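PDB 4R2F: extracellular solute-binding protein family 1, which binds the glucose disaccharide laminaribiose and probably hands such sugars to a membrane transporter. Local coordinates for residues Ser64-Lys69 against Gln322-Glu327. Numbering follows the deposited sequence.
Sequences SGANSK and QEASEE
Ala324 and Glu327, one turn apart on a helix, meet the loop 64-69 through Ala66 and Ser68. Before them, Gln322 serves the helix itself: its NE2 donates to Glu326 OE2 at 2.9 Å, a link between side chains one turn apart. Ala324 makes the closest approach: its CB points at the loop and lies 3.7 Å from Ser68 OG and 4.3 Å from Ala66 CB. A methyl suits this place because the backbones come close, with the CA atoms of Ala66 and Ala324 5.7 Å apart. With OG anti to its own carbonyl carbon (chi1 -69°), the Ser68 hydroxyl lies beside the backbone N, where it can donate to Ala66 O at 3.0 Å, meeting that oxygen from above the carbonyl plane. An alanine in place of Ser68 would remove this hydroxyl, probably costing the turn its bond to Ala66 O and opening a small gap beside the Ala324 methyl. Glu327 comes last, laying its aliphatic CG 4.1 Å from Ala66 CB; the chain bends about its CB-CG bond (chi2 -57°), and OE2 forms a salt bridge with Lys122 of helix 117-126. Glutamate thus serves both an apolar and a charged neighbour. This is plain surface packing in a solute-binding protein fold: the connection from helix 50-61 to strand 70-74 rests on the start of helix 322-335, where Ala324 also touches Ile40 of strand 40-44, the parallel neighbour of strand 70-74.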
ATOM      1  N   SER A  64      -3.229 -13.162  26.176  1.00 44.31           N
ATOM      2  CA  SER A  64      -3.617 -14.221  27.082  1.00 85.12           C
ATOM      3  C   SER A  64      -5.039 -13.933  27.488  1.00 58.00           C
ATOM      4  O   SER A  64      -5.324 -13.655  28.643  1.00 93.52           O
ATOM      5  CB  SER A  64      -2.707 -14.221  28.301  1.00 52.96           C
ATOM      6  OG  SER A  64      -2.823 -12.986  28.977  1.00 63.86           O
ATOM      7  N   GLY A  65      -5.942 -13.992  26.531  1.00 83.80           N
ATOM      8  CA  GLY A  65      -7.312 -13.634  26.795  1.00 55.93           C
ATOM      9  C   GLY A  65      -8.163 -14.777  26.345  1.00 73.36           C
ATOM     10  O   GLY A  65      -7.819 -15.450  25.392  1.00 82.40           O
ATOM     11  N   ALA A  66      -9.264 -15.010  27.035  1.00 73.35           N
ATOM     12  CA  ALA A  66     -10.136 -16.112  26.694  1.00141.35           C
ATOM     13  C   ALA A  66      -9.441 -17.416  27.039  1.00 54.04           C
ATOM     14  O   ALA A  66      -9.749 -18.463  26.486  1.00 68.35           O
ATOM     15  CB  ALA A  66     -10.503 -16.060  25.217  1.00 95.17           C
ATOM     16  N   ASN A  67      -8.491 -17.346  27.959  1.00 73.87           N
ATOM     17  CA  ASN A  67      -7.776 -18.542  28.364  1.00 73.05           C
ATOM     18  C   ASN A  67      -7.178 -19.207  27.131  1.00 79.25           C
ATOM     19  O   ASN A  67      -7.246 -20.413  26.945  1.00 62.70           O
ATOM     20  CB  ASN A  67      -8.718 -19.461  29.116  1.00 89.99           C
ATOM     21  CG  ASN A  67      -9.457 -18.734  30.227  1.00200.00           C
ATOM     22  OD1 ASN A  67     -10.684 -18.714  30.265  1.00 67.33           O
ATOM     23  ND2 ASN A  67      -8.705 -18.109  31.123  1.00 71.90           N
ATOM     24  N   SER A  68      -6.609 -18.360  26.288  1.00 48.44           N
ATOM     25  CA  SER A  68      -6.106 -18.710  24.984  1.00 49.78           C
ATOM     26  C   SER A  68      -4.812 -17.970  24.769  1.00 49.79           C
ATOM     27  O   SER A  68      -4.443 -17.112  25.550  1.00 53.24           O
ATOM     28  CB  SER A  68      -7.088 -18.310  23.898  1.00 49.89           C
ATOM     29  OG  SER A  68      -8.246 -19.107  23.951  1.00 98.07           O
ATOM     30  N   LYS A  69      -4.116 -18.341  23.712  1.00 41.93           N
ATOM     31  CA  LYS A  69      -2.813 -17.777  23.380  1.00 48.69           C
ATOM     32  C   LYS A  69      -2.816 -17.567  21.846  1.00 35.45           C
ATOM     33  O   LYS A  69      -3.690 -18.127  21.143  1.00 36.31           O
ATOM     34  CB  LYS A  69      -1.721 -18.764  23.814  1.00 58.69           C
ATOM     35  CG  LYS A  69      -2.177 -20.213  23.660  1.00136.76           C
ATOM     36  CD  LYS A  69      -1.216 -21.233  24.226  1.00140.79           C
ATOM     37  CE  LYS A  69      -1.915 -22.579  24.321  1.00100.26           C
ATOM     38  NZ  LYS A  69      -0.926 -23.685  24.379  1.00164.26           N
ATOM     39  N   GLN A 322     -13.935 -18.925  17.780  1.00 32.74           N
ATOM     40  CA  GLN A 322     -14.277 -17.592  17.266  1.00 40.66           C
ATOM     41  C   GLN A 322     -14.254 -16.513  18.339  1.00 38.11           C
ATOM     42  O   GLN A 322     -13.872 -15.390  18.070  1.00 28.08           O
ATOM     43  CB  GLN A 322     -15.642 -17.608  16.563  1.00 38.60           C
ATOM     44  CG  GLN A 322     -16.044 -16.274  15.942  1.00 37.52           C
ATOM     45  CD  GLN A 322     -15.042 -15.728  14.935  1.00 33.61           C
ATOM     46  OE1 GLN A 322     -14.334 -16.486  14.248  1.00 36.26           O
ATOM     47  NE2 GLN A 322     -14.999 -14.399  14.817  1.00 38.77           N
ATOM     48  N   GLU A 323     -14.678 -16.843  19.555  1.00 32.11           N
ATOM     49  CA  GLU A 323     -14.552 -15.901  20.653  1.00 30.73           C
ATOM     50  C   GLU A 323     -13.118 -15.472  20.899  1.00 37.07           C
ATOM     51  O   GLU A 323     -12.853 -14.309  21.207  1.00 34.09           O
ATOM     52  CB  GLU A 323     -15.111 -16.482  21.938  1.00 34.46           C
ATOM     53  CG  GLU A 323     -16.617 -16.426  22.034  1.00 83.38           C
ATOM     54  CD  GLU A 323     -17.107 -16.771  23.422  1.00125.21           C
ATOM     55  OE1 GLU A 323     -16.386 -16.512  24.424  1.00 70.63           O
ATOM     56  OE2 GLU A 323     -18.227 -17.307  23.490  1.00 68.80           O
ATOM     57  N   ALA A 324     -12.198 -16.419  20.802  1.00 33.33           N
ATOM     58  CA  ALA A 324     -10.792 -16.110  21.001  1.00 36.47           C
ATOM     59  C   ALA A 324     -10.228 -15.262  19.855  1.00 30.93           C
ATOM     60  O   ALA A 324      -9.462 -14.331  20.101  1.00 34.63           O
ATOM     61  CB  ALA A 324      -9.983 -17.396  21.165  1.00 35.67           C
ATOM     62  N   SER A 325     -10.582 -15.580  18.616  1.00 34.82           N
ATOM     63  CA  SER A 325     -10.188 -14.726  17.493  1.00 33.91           C
ATOM     64  C   SER A 325     -10.596 -13.272  17.812  1.00 33.23           C
ATOM     65  O   SER A 325      -9.795 -12.361  17.702  1.00 29.52           O
ATOM     66  CB  SER A 325     -10.846 -15.188  16.201  1.00 37.98           C
ATOM     67  OG  SER A 325     -10.351 -16.442  15.788  1.00 34.35           O
ATOM     68  N   GLU A 326     -11.829 -13.099  18.282  1.00 31.36           N
ATOM     69  CA  GLU A 326     -12.390 -11.782  18.557  1.00 39.07           C
ATOM     70  C   GLU A 326     -11.664 -11.093  19.685  1.00 37.74           C
ATOM     71  O   GLU A 326     -11.336  -9.923  19.582  1.00 27.41           O
ATOM     72  CB  GLU A 326     -13.883 -11.899  18.856  1.00 33.19           C
ATOM     73  CG  GLU A 326     -14.647 -12.162  17.582  1.00 38.27           C
ATOM     74  CD  GLU A 326     -16.004 -12.790  17.775  1.00 41.02           C
ATOM     75  OE1 GLU A 326     -16.419 -13.127  18.915  1.00 39.96           O
ATOM     76  OE2 GLU A 326     -16.670 -12.926  16.739  1.00 38.89           O
ATOM     77  N   GLU A 327     -11.386 -11.827  20.753  1.00 36.96           N
ATOM     78  CA  GLU A 327     -10.596 -11.281  21.848  1.00 33.90           C
ATOM     79  C   GLU A 327      -9.205 -10.873  21.394  1.00 35.06           C
ATOM     80  O   GLU A 327      -8.719  -9.808  21.783  1.00 33.29           O
ATOM     81  CB  GLU A 327     -10.481 -12.282  23.005  1.00 40.66           C
ATOM     82  CG  GLU A 327     -11.756 -12.452  23.833  1.00 62.95           C
ATOM     83  CD  GLU A 327     -12.294 -11.155  24.443  1.00 77.48           C
ATOM     84  OE1 GLU A 327     -11.524 -10.387  25.064  1.00 52.76           O
ATOM     85  OE2 GLU A 327     -13.512 -10.915  24.321  1.00 71.04           O
TER